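Local coordinates for protein glutamate--cysteine ligase GshA (Methylobacillus flagellatus KT, PDB 3K1T) that is a putative gamma-glutamylcysteine synthetase that probably joins glutamate to cysteine as a ligase, at residues E30-P43 with V407-Q421. Residues are numbered along the deposited sequence; the frame is centred on the assembly and turned at random.
Sequences EHWFRSQWQEYGAP and VVARLALLAATIELQ
Arg-410 grips Glu-30 end-on where two nearly parallel helices pack with knobs-into-holes contacts, their axes 10.9 Å apart at 20°. Helix 26-40, near the start of the chain, here meets helix 398-421, near its end. Arg-410 NH1 bonds Glu-30 OE1 at 2.9 Å, and Arg-410 NH2 bonds Glu-30 OE2 at 3.1 Å. Both oxygens use their syn lone pairs. Each nitrogen takes its own oxygen, a bidentate salt bridge with the two groups nearly coplanar, 10° apart. Phe-33 lies against one face of the guanidinium in an off-centre cation-pi stack, the Arg-410 CZ atom 4.3 Å from the ring centroid. Without its carboxylate, as with an alanine in place of Glu-30, the buried charge of Arg-410 would probably lose its mate, and the guanidinium could turn more easily off Phe-33.

Further along, Leu-414 is a knob among Trp-32, Gln-36, Trp-37 and Tyr-40. Its CG stands anti to the backbone N (chi1 177°), which puts the branch among these four residues. CD2 meets Trp-32 CH2, and CD1 meets Trp-37 CZ3. Leu-413 CD2 reaches Trp-37 CH2, crossing that side chain at about a right angle. Tyr-40 is the answering knob, set among Leu-414, Thr-417, Ile-418 and Gln-421. Ile-418 CG1 sits squarely over its ring in a CH-pi contact, 3.7 Å from the centroid. Beyond the helix 26-40, which ends before Gly-41 with its positive phi, Pro-43 CD packs on Leu-413 CD1.

Outside partners complete the polar ends: Tyr-403 OH bonds Glu-30 OE2, Gly-406 O takes Arg-410 NE, and Glu-221 holds Trp-32 NE1. Helix 398-421 rests on antiparallel strands 45-52 and 57-63 (Leu-413 on Ala-46, Ala-412 on Thr-62), with helix 210-226 against Leu-411. Thr-417 OG1 turns back on its own helix and donates to Leu-413 O at 2.8 Å, from above the carbonyl plane.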
ATOM      1  N   GLU A  30     -11.100  -6.977 -10.436  1.00 11.82           N
ATOM      2  CA  GLU A  30      -9.775  -6.482 -10.101  1.00 12.64           C
ATOM      3  C   GLU A  30      -8.792  -6.613 -11.301  1.00 12.83           C
ATOM      4  O   GLU A  30      -7.985  -5.702 -11.566  1.00 11.59           O
ATOM      5  CB  GLU A  30      -9.244  -7.172  -8.852  1.00 12.67           C
ATOM      6  CG  GLU A  30     -10.111  -6.897  -7.627  1.00 12.48           C
ATOM      7  CD  GLU A  30     -10.194  -5.428  -7.224  1.00 14.38           C
ATOM      8  OE1 GLU A  30      -9.342  -4.604  -7.644  1.00 13.80           O
ATOM      9  OE2 GLU A  30     -11.142  -5.089  -6.481  1.00 14.30           O
ATOM     10  N   HIS A  31      -8.897  -7.707 -12.041  1.00 13.07           N
ATOM     11  CA  HIS A  31      -8.129  -7.861 -13.273  1.00 13.25           C
ATOM     12  C   HIS A  31      -8.498  -6.782 -14.287  1.00 13.24           C
ATOM     13  O   HIS A  31      -7.623  -6.168 -14.905  1.00 13.24           O
ATOM     14  CB  HIS A  31      -8.367  -9.242 -13.894  1.00 13.47           C
ATOM     15  CG  HIS A  31      -7.665  -9.423 -15.188  1.00 15.57           C
ATOM     16  ND1 HIS A  31      -8.290  -9.251 -16.403  1.00 19.33           N
ATOM     17  CD2 HIS A  31      -6.360  -9.656 -15.461  1.00 17.44           C
ATOM     18  CE1 HIS A  31      -7.412  -9.446 -17.372  1.00 19.27           C
ATOM     19  NE2 HIS A  31      -6.237  -9.699 -16.830  1.00 18.27           N
ATOM     20  N   TRP A  32      -9.797  -6.483 -14.405  1.00 13.04           N
ATOM     21  CA  TRP A  32     -10.233  -5.432 -15.334  1.00 11.81           C
ATOM     22  C   TRP A  32      -9.656  -4.072 -14.930  1.00 12.24           C
ATOM     23  O   TRP A  32      -9.126  -3.341 -15.771  1.00 11.51           O
ATOM     24  CB  TRP A  32     -11.764  -5.410 -15.403  1.00 12.06           C
ATOM     25  CG  TRP A  32     -12.333  -4.379 -16.337  1.00 13.25           C
ATOM     26  CD1 TRP A  32     -12.583  -4.536 -17.665  1.00 14.81           C
ATOM     27  CD2 TRP A  32     -12.753  -3.055 -16.002  1.00 13.14           C
ATOM     28  NE1 TRP A  32     -13.121  -3.403 -18.184  1.00 16.06           N
ATOM     29  CE2 TRP A  32     -13.234  -2.463 -17.191  1.00 15.46           C
ATOM     30  CE3 TRP A  32     -12.763  -2.308 -14.822  1.00 13.35           C
ATOM     31  CZ2 TRP A  32     -13.735  -1.166 -17.231  1.00 15.35           C
ATOM     32  CZ3 TRP A  32     -13.285  -1.037 -14.854  1.00 15.14           C
ATOM     33  CH2 TRP A  32     -13.762  -0.469 -16.064  1.00 15.18           C
ATOM     34  N   PHE A  33      -9.721  -3.726 -13.647  1.00 12.03           N
ATOM     35  CA  PHE A  33      -9.153  -2.449 -13.214  1.00 12.70           C
ATOM     36  C   PHE A  33      -7.662  -2.389 -13.527  1.00 13.38           C
ATOM     37  O   PHE A  33      -7.159  -1.372 -14.023  1.00 13.32           O
ATOM     38  CB  PHE A  33      -9.355  -2.231 -11.708  1.00 12.99           C
ATOM     39  CG  PHE A  33     -10.674  -1.582 -11.331  1.00 11.88           C
ATOM     40  CD1 PHE A  33     -10.988  -0.303 -11.769  1.00 14.64           C
ATOM     41  CD2 PHE A  33     -11.582  -2.253 -10.513  1.00 12.77           C
ATOM     42  CE1 PHE A  33     -12.177   0.298 -11.417  1.00 13.24           C
ATOM     43  CE2 PHE A  33     -12.781  -1.640 -10.132  1.00 12.87           C
ATOM     44  CZ  PHE A  33     -13.065  -0.363 -10.597  1.00 13.74           C
ATOM     45  N   ARG A  34      -6.928  -3.465 -13.236  1.00 13.99           N
ATOM     46  CA  ARG A  34      -5.496  -3.468 -13.576  1.00 14.92           C
ATOM     47  C   ARG A  34      -5.249  -3.212 -15.062  1.00 15.58           C
ATOM     48  O   ARG A  34      -4.333  -2.431 -15.386  1.00 14.89           O
ATOM     49  CB  ARG A  34      -4.782  -4.746 -13.126  1.00 15.11           C
ATOM     50  CG  ARG A  34      -4.451  -4.700 -11.633  1.00 16.80           C
ATOM     51  CD  ARG A  34      -3.583  -5.897 -11.245  1.00 17.93           C
ATOM     52  NE  ARG A  34      -4.301  -7.142 -11.094  1.00 19.55           N
ATOM     53  CZ  ARG A  34      -4.813  -7.553  -9.922  1.00 21.93           C
ATOM     54  NH1 ARG A  34      -4.703  -6.813  -8.816  1.00 21.81           N
ATOM     55  NH2 ARG A  34      -5.429  -8.689  -9.878  1.00 23.07           N
ATOM     56  N   SER A  35      -6.046  -3.824 -15.956  1.00 15.22           N
ATOM     57  CA  SER A  35      -5.922  -3.518 -17.376  1.00 16.61           C
ATOM     58  C   SER A  35      -6.164  -2.024 -17.647  1.00 16.24           C
ATOM     59  O   SER A  35      -5.446  -1.426 -18.452  1.00 16.44           O
ATOM     60  CB  SER A  35      -6.883  -4.348 -18.228  1.00 17.09           C
ATOM     61  OG  SER A  35      -6.576  -5.700 -18.029  1.00 21.80           O
ATOM     62  N   GLN A  36      -7.155  -1.429 -16.974  1.00 15.92           N
ATOM     63  CA  GLN A  36      -7.445  -0.003 -17.184  1.00 16.34           C
ATOM     64  C   GLN A  36      -6.310   0.914 -16.742  1.00 16.41           C
ATOM     65  O   GLN A  36      -5.929   1.854 -17.469  1.00 16.30           O
ATOM     66  CB  GLN A  36      -8.774   0.427 -16.534  1.00 15.09           C
ATOM     67  CG  GLN A  36      -9.983  -0.446 -16.944  1.00 17.64           C
ATOM     68  CD  GLN A  36     -10.127  -0.581 -18.421  1.00 23.22           C
ATOM     69  OE1 GLN A  36     -10.198   0.411 -19.125  1.00 23.29           O
ATOM     70  NE2 GLN A  36     -10.145  -1.819 -18.908  1.00 28.70           N
ATOM     71  N   TRP A  37      -5.742   0.645 -15.573  1.00 16.81           N
ATOM     72  CA  TRP A  37      -4.671   1.493 -15.047  1.00 17.27           C
ATOM     73  C   TRP A  37      -3.396   1.364 -15.909  1.00 18.58           C
ATOM     74  O   TRP A  37      -2.670   2.352 -16.036  1.00 18.15           O
ATOM     75  CB  TRP A  37      -4.330   1.188 -13.583  1.00 17.32           C
ATOM     76  CG  TRP A  37      -5.530   1.163 -12.638  1.00 15.91           C
ATOM     77  CD1 TRP A  37      -5.877   0.159 -11.781  1.00 16.31           C
ATOM     78  CD2 TRP A  37      -6.500   2.185 -12.465  1.00 16.88           C
ATOM     79  NE1 TRP A  37      -7.026   0.484 -11.127  1.00 16.09           N
ATOM     80  CE2 TRP A  37      -7.437   1.718 -11.524  1.00 17.05           C
ATOM     81  CE3 TRP A  37      -6.708   3.427 -13.057  1.00 19.80           C
ATOM     82  CZ2 TRP A  37      -8.535   2.464 -11.133  1.00 18.96           C
ATOM     83  CZ3 TRP A  37      -7.796   4.199 -12.626  1.00 21.58           C
ATOM     84  CH2 TRP A  37      -8.697   3.692 -11.698  1.00 19.66           C
ATOM     85  N   GLN A  38      -3.158   0.203 -16.530  1.00 19.90           N
ATOM     86  CA  GLN A  38      -2.007   0.046 -17.439  1.00 21.66           C
ATOM     87  C   GLN A  38      -2.139   0.971 -18.639  1.00 21.97           C
ATOM     88  O   GLN A  38      -1.143   1.498 -19.141  1.00 21.79           O
ATOM     89  CB  GLN A  38      -1.861  -1.394 -17.968  1.00 23.02           C
ATOM     90  CG  GLN A  38      -1.454  -2.416 -16.926  1.00 28.45           C
ATOM     91  CD  GLN A  38      -1.365  -3.854 -17.464  1.00 34.85           C
ATOM     92  OE1 GLN A  38      -1.982  -4.795 -16.913  1.00 40.32           O
ATOM     93  NE2 GLN A  38      -0.561  -4.039 -18.508  1.00 37.60           N
ATOM     94  N   GLU A  39      -3.366   1.159 -19.115  1.00 21.20           N
ATOM     95  CA  GLU A  39      -3.627   2.055 -20.228  1.00 22.23           C
ATOM     96  C   GLU A  39      -3.658   3.536 -19.841  1.00 23.13           C
ATOM     97  O   GLU A  39      -3.110   4.364 -20.575  1.00 21.96           O
ATOM     98  CB  GLU A  39      -4.938   1.661 -20.905  1.00 23.24           C
ATOM     99  CG  GLU A  39      -5.364   2.633 -21.982  1.00 28.19           C
ATOM    100  CD  GLU A  39      -6.402   2.084 -22.948  1.00 36.39           C
ATOM    101  OE1 GLU A  39      -6.970   0.991 -22.708  1.00 39.21           O
ATOM    102  OE2 GLU A  39      -6.649   2.778 -23.973  1.00 42.48           O
ATOM    103  N   TYR A  40      -4.268   3.878 -18.697  1.00 21.60           N
ATOM    104  CA  TYR A  40      -4.548   5.271 -18.351  1.00 22.46           C
ATOM    105  C   TYR A  40      -3.800   5.987 -17.204  1.00 23.04           C
ATOM    106  O   TYR A  40      -3.776   7.213 -17.168  1.00 26.79           O
ATOM    107  CB  TYR A  40      -6.050   5.436 -18.135  1.00 22.30           C
ATOM    108  CG  TYR A  40      -6.869   5.201 -19.379  1.00 24.87           C
ATOM    109  CD1 TYR A  40      -6.868   6.127 -20.438  1.00 27.55           C
ATOM    110  CD2 TYR A  40      -7.642   4.062 -19.509  1.00 24.94           C
ATOM    111  CE1 TYR A  40      -7.644   5.917 -21.568  1.00 27.97           C
ATOM    112  CE2 TYR A  40      -8.387   3.838 -20.627  1.00 28.07           C
ATOM    113  CZ  TYR A  40      -8.393   4.771 -21.650  1.00 27.28           C
ATOM    114  OH  TYR A  40      -9.173   4.483 -22.734  1.00 33.93           O
ATOM    115  N   GLY A  41      -3.160   5.202 -16.357  0.50 22.22           N
ATOM    116  CA  GLY A  41      -2.570   5.693 -15.126  0.50 21.10           C
ATOM    117  C   GLY A  41      -3.747   6.026 -14.243  0.50 19.41           C
ATOM    118  O   GLY A  41      -4.880   5.609 -14.542  0.50 18.26           O
ATOM    119  N   ALA A  42      -3.441   6.787 -13.193  0.50 17.57           N
ATOM    120  CA  ALA A  42      -4.387   7.305 -12.220  0.50 16.67           C
ATOM    121  C   ALA A  42      -3.798   8.616 -11.678  1.00 16.02           C
ATOM    122  O   ALA A  42      -2.564   8.832 -11.692  1.00 15.25           O
ATOM    123  CB  ALA A  42      -4.615   6.309 -11.043  1.00 15.65           C
ATOM    124  N   PRO A  43      -4.659   9.497 -11.161  1.00 15.27           N
ATOM    125  CA  PRO A  43      -4.159  10.733 -10.571  1.00 15.31           C
ATOM    126  C   PRO A  43      -3.346  10.439  -9.304  1.00 14.08           C
ATOM    127  O   PRO A  43      -3.465   9.353  -8.716  1.00 13.36           O
ATOM    128  CB  PRO A  43      -5.447  11.497 -10.146  1.00 15.11           C
ATOM    129  CG  PRO A  43      -6.548  10.790 -10.777  1.00 16.99           C
ATOM    130  CD  PRO A  43      -6.125   9.402 -11.047  1.00 16.28           C
ATOM    131  N   VAL A 407     -15.394   0.134  -5.266  1.00 10.91           N
ATOM    132  CA  VAL A 407     -15.520  -0.161  -6.697  1.00 10.82           C
ATOM    133  C   VAL A 407     -16.104   1.058  -7.483  1.00 11.32           C
ATOM    134  O   VAL A 407     -15.533   1.521  -8.487  1.00 10.42           O
ATOM    135  CB  VAL A 407     -16.363  -1.425  -6.940  1.00 11.70           C
ATOM    136  CG1 VAL A 407     -16.762  -1.536  -8.432  1.00 10.55           C
ATOM    137  CG2 VAL A 407     -15.626  -2.694  -6.459  1.00 11.04           C
ATOM    138  N   VAL A 408     -17.207   1.618  -6.993  1.00 11.12           N
ATOM    139  CA  VAL A 408     -17.843   2.727  -7.687  1.00 10.64           C
ATOM    140  C   VAL A 408     -16.927   3.959  -7.634  1.00 11.34           C
ATOM    141  O   VAL A 408     -16.795   4.686  -8.622  1.00  9.99           O
ATOM    142  CB  VAL A 408     -19.237   3.030  -7.118  1.00 10.74           C
ATOM    143  CG1 VAL A 408     -19.891   4.229  -7.862  1.00  9.11           C
ATOM    144  CG2 VAL A 408     -20.135   1.719  -7.210  1.00  9.61           C
ATOM    145  N   ALA A 409     -16.233   4.149  -6.522  1.00 11.53           N
ATOM    146  CA  ALA A 409     -15.250   5.258  -6.440  1.00 11.78           C
ATOM    147  C   ALA A 409     -14.113   5.128  -7.429  1.00 10.86           C
ATOM    148  O   ALA A 409     -13.720   6.118  -8.063  1.00 10.97           O
ATOM    149  CB  ALA A 409     -14.691   5.405  -5.019  1.00 11.27           C
ATOM    150  N   ARG A 410     -13.624   3.910  -7.626  1.00 10.98           N
ATOM    151  CA  ARG A 410     -12.604   3.650  -8.633  1.00 11.04           C
ATOM    152  C   ARG A 410     -13.115   3.787 -10.096  1.00 11.29           C
ATOM    153  O   ARG A 410     -12.357   4.177 -10.972  1.00 10.97           O
ATOM    154  CB  ARG A 410     -11.917   2.311  -8.386  1.00 10.56           C
ATOM    155  CG  ARG A 410     -10.938   2.354  -7.165  1.00 11.57           C
ATOM    156  CD  ARG A 410     -10.280   1.010  -6.982  1.00 12.58           C
ATOM    157  NE  ARG A 410     -11.236   0.006  -6.504  1.00 12.44           N
ATOM    158  CZ  ARG A 410     -11.103  -1.320  -6.692  1.00 12.48           C
ATOM    159  NH1 ARG A 410     -10.027  -1.853  -7.282  1.00 12.86           N
ATOM    160  NH2 ARG A 410     -12.000  -2.141  -6.209  1.00 14.33           N
ATOM    161  N   LEU A 411     -14.371   3.472 -10.361  1.00 10.87           N
ATOM    162  CA  LEU A 411     -14.968   3.760 -11.687  1.00 10.55           C
ATOM    163  C   LEU A 411     -14.982   5.256 -11.947  1.00 11.55           C
ATOM    164  O   LEU A 411     -14.636   5.703 -13.047  1.00 11.22           O
ATOM    165  CB  LEU A 411     -16.387   3.187 -11.805  1.00 10.89           C
ATOM    166  CG  LEU A 411     -16.546   1.666 -11.705  1.00 11.24           C
ATOM    167  CD1 LEU A 411     -18.086   1.315 -11.690  1.00 12.13           C
ATOM    168  CD2 LEU A 411     -15.850   0.994 -12.883  1.00 11.32           C
ATOM    169  N   ALA A 412     -15.384   6.030 -10.943  1.00 12.09           N
ATOM    170  CA  ALA A 412     -15.383   7.507 -11.066  1.00 12.24           C
ATOM    171  C   ALA A 412     -13.941   8.047 -11.228  1.00 11.14           C
ATOM    172  O   ALA A 412     -13.697   8.973 -11.994  1.00 10.91           O
ATOM    173  CB  ALA A 412     -16.081   8.147  -9.855  1.00 10.41           C
ATOM    174  N   LEU A 413     -12.985   7.477 -10.503  1.00 11.66           N
ATOM    175  CA  LEU A 413     -11.567   7.823 -10.689  1.00 12.69           C
ATOM    176  C   LEU A 413     -11.069   7.574 -12.099  1.00 12.58           C
ATOM    177  O   LEU A 413     -10.397   8.431 -12.709  1.00 11.11           O
ATOM    178  CB  LEU A 413     -10.684   7.049  -9.691  1.00 12.65           C
ATOM    179  CG  LEU A 413      -9.216   7.454  -9.648  1.00 16.55           C
ATOM    180  CD1 LEU A 413      -9.119   8.776  -8.906  1.00 15.74           C
ATOM    181  CD2 LEU A 413      -8.336   6.364  -8.951  1.00 14.66           C
ATOM    182  N   LEU A 414     -11.405   6.412 -12.650  1.00 12.90           N
ATOM    183  CA  LEU A 414     -11.013   6.068 -14.008  1.00 13.74           C
ATOM    184  C   LEU A 414     -11.613   7.064 -15.022  1.00 14.36           C
ATOM    185  O   LEU A 414     -10.910   7.574 -15.932  1.00 12.67           O
ATOM    186  CB  LEU A 414     -11.486   4.628 -14.329  1.00 14.16           C
ATOM    187  CG  LEU A 414     -11.225   4.110 -15.737  1.00 15.84           C
ATOM    188  CD1 LEU A 414      -9.707   4.199 -16.073  1.00 13.91           C
ATOM    189  CD2 LEU A 414     -11.730   2.660 -15.873  1.00 13.26           C
ATOM    190  N   ALA A 415     -12.882   7.391 -14.829  1.00 13.77           N
ATOM    191  CA  ALA A 415     -13.525   8.343 -15.695  1.00 14.81           C
ATOM    192  C   ALA A 415     -12.826   9.716 -15.669  1.00 15.34           C
ATOM    193  O   ALA A 415     -12.620  10.328 -16.743  1.00 15.86           O
ATOM    194  CB  ALA A 415     -15.039   8.494 -15.332  1.00 13.98           C
ATOM    195  N   ALA A 416     -12.496  10.199 -14.476  1.00 15.07           N
ATOM    196  CA  ALA A 416     -11.780  11.489 -14.312  1.00 15.79           C
ATOM    197  C   ALA A 416     -10.397  11.450 -14.991  1.00 16.61           C
ATOM    198  O   ALA A 416     -10.001  12.443 -15.649  1.00 16.60           O
ATOM    199  CB  ALA A 416     -11.646  11.855 -12.858  1.00 15.63           C
ATOM    200  N   THR A 417      -9.723  10.306 -14.894  1.00 16.27           N
ATOM    201  CA  THR A 417      -8.411  10.077 -15.499  1.00 18.41           C
ATOM    202  C   THR A 417      -8.497  10.169 -17.033  1.00 19.76           C
ATOM    203  O   THR A 417      -7.703  10.871 -17.680  1.00 19.47           O
ATOM    204  CB  THR A 417      -7.860   8.694 -15.103  1.00 17.92           C
ATOM    205  OG1 THR A 417      -7.780   8.641 -13.686  1.00 19.32           O
ATOM    206  CG2 THR A 417      -6.459   8.404 -15.746  1.00 19.97           C
ATOM    207  N   ILE A 418      -9.485   9.488 -17.590  1.00 20.66           N
ATOM    208  CA  ILE A 418      -9.761   9.522 -19.033  1.00 22.26           C
ATOM    209  C   ILE A 418     -10.100  10.960 -19.473  1.00 23.78           C
ATOM    210  O   ILE A 418      -9.481  11.493 -20.424  1.00 24.26           O
ATOM    211  CB  ILE A 418     -10.858   8.505 -19.429  1.00 21.79           C
ATOM    212  CG1 ILE A 418     -10.366   7.076 -19.188  1.00 22.25           C
ATOM    213  CG2 ILE A 418     -11.306   8.714 -20.907  1.00 23.28           C
ATOM    214  CD1 ILE A 418     -11.466   5.961 -19.248  1.00 22.17           C
ATOM    215  N   GLU A 419     -11.043  11.598 -18.788  1.00 25.08           N
ATOM    216  CA  GLU A 419     -11.401  12.977 -19.052  1.00 27.05           C
ATOM    217  C   GLU A 419     -10.183  13.911 -19.090  1.00 28.92           C
ATOM    218  O   GLU A 419     -10.049  14.707 -20.024  1.00 29.46           O
ATOM    219  CB  GLU A 419     -12.378  13.470 -17.988  1.00 27.27           C
ATOM    220  CG  GLU A 419     -12.895  14.910 -18.098  1.00 29.17           C
ATOM    221  CD  GLU A 419     -13.568  15.420 -16.788  1.00 32.09           C
ATOM    222  OE1 GLU A 419     -13.709  14.648 -15.790  1.00 34.13           O
ATOM    223  OE2 GLU A 419     -13.954  16.603 -16.749  1.00 33.76           O
ATOM    224  N   LEU A 420      -9.340  13.849 -18.062  1.00 29.76           N
ATOM    225  CA  LEU A 420      -8.163  14.716 -17.944  1.00 32.19           C
ATOM    226  C   LEU A 420      -7.141  14.427 -19.067  1.00 33.50           C
ATOM    227  O   LEU A 420      -6.564  15.354 -19.619  1.00 33.49           O
ATOM    228  CB  LEU A 420      -7.531  14.585 -16.538  1.00 32.19           C
ATOM    229  CG  LEU A 420      -6.436  15.557 -16.054  1.00 36.72           C
ATOM    230  CD1 LEU A 420      -6.987  16.977 -15.839  1.00 37.60           C
ATOM    231  CD2 LEU A 420      -5.724  15.059 -14.745  1.00 36.29           C
ATOM    232  N   GLN A 421      -6.949  13.163 -19.436  1.00 35.76           N
ATOM    233  CA  GLN A 421      -6.064  12.818 -20.552  1.00 38.80           C
ATOM    234  C   GLN A 421      -6.537  13.471 -21.842  1.00 40.83           C
ATOM    235  O   GLN A 421      -5.720  13.888 -22.639  1.00 40.08           O
ATOM    236  CB  GLN A 421      -5.984  11.306 -20.794  1.00 38.96           C
ATOM    237  CG  GLN A 421      -5.248  10.574 -19.717  1.00 42.04           C
ATOM    238  CD  GLN A 421      -4.571   9.276 -20.164  1.00 45.24           C
ATOM    239  OE1 GLN A 421      -4.669   8.836 -21.330  1.00 46.99           O
ATOM    240  NE2 GLN A 421      -3.855   8.660 -19.218  1.00 44.46           N
TER
HETATM  241  O   HOH W   1      -4.027   5.995 -23.047  1.00 55.95           O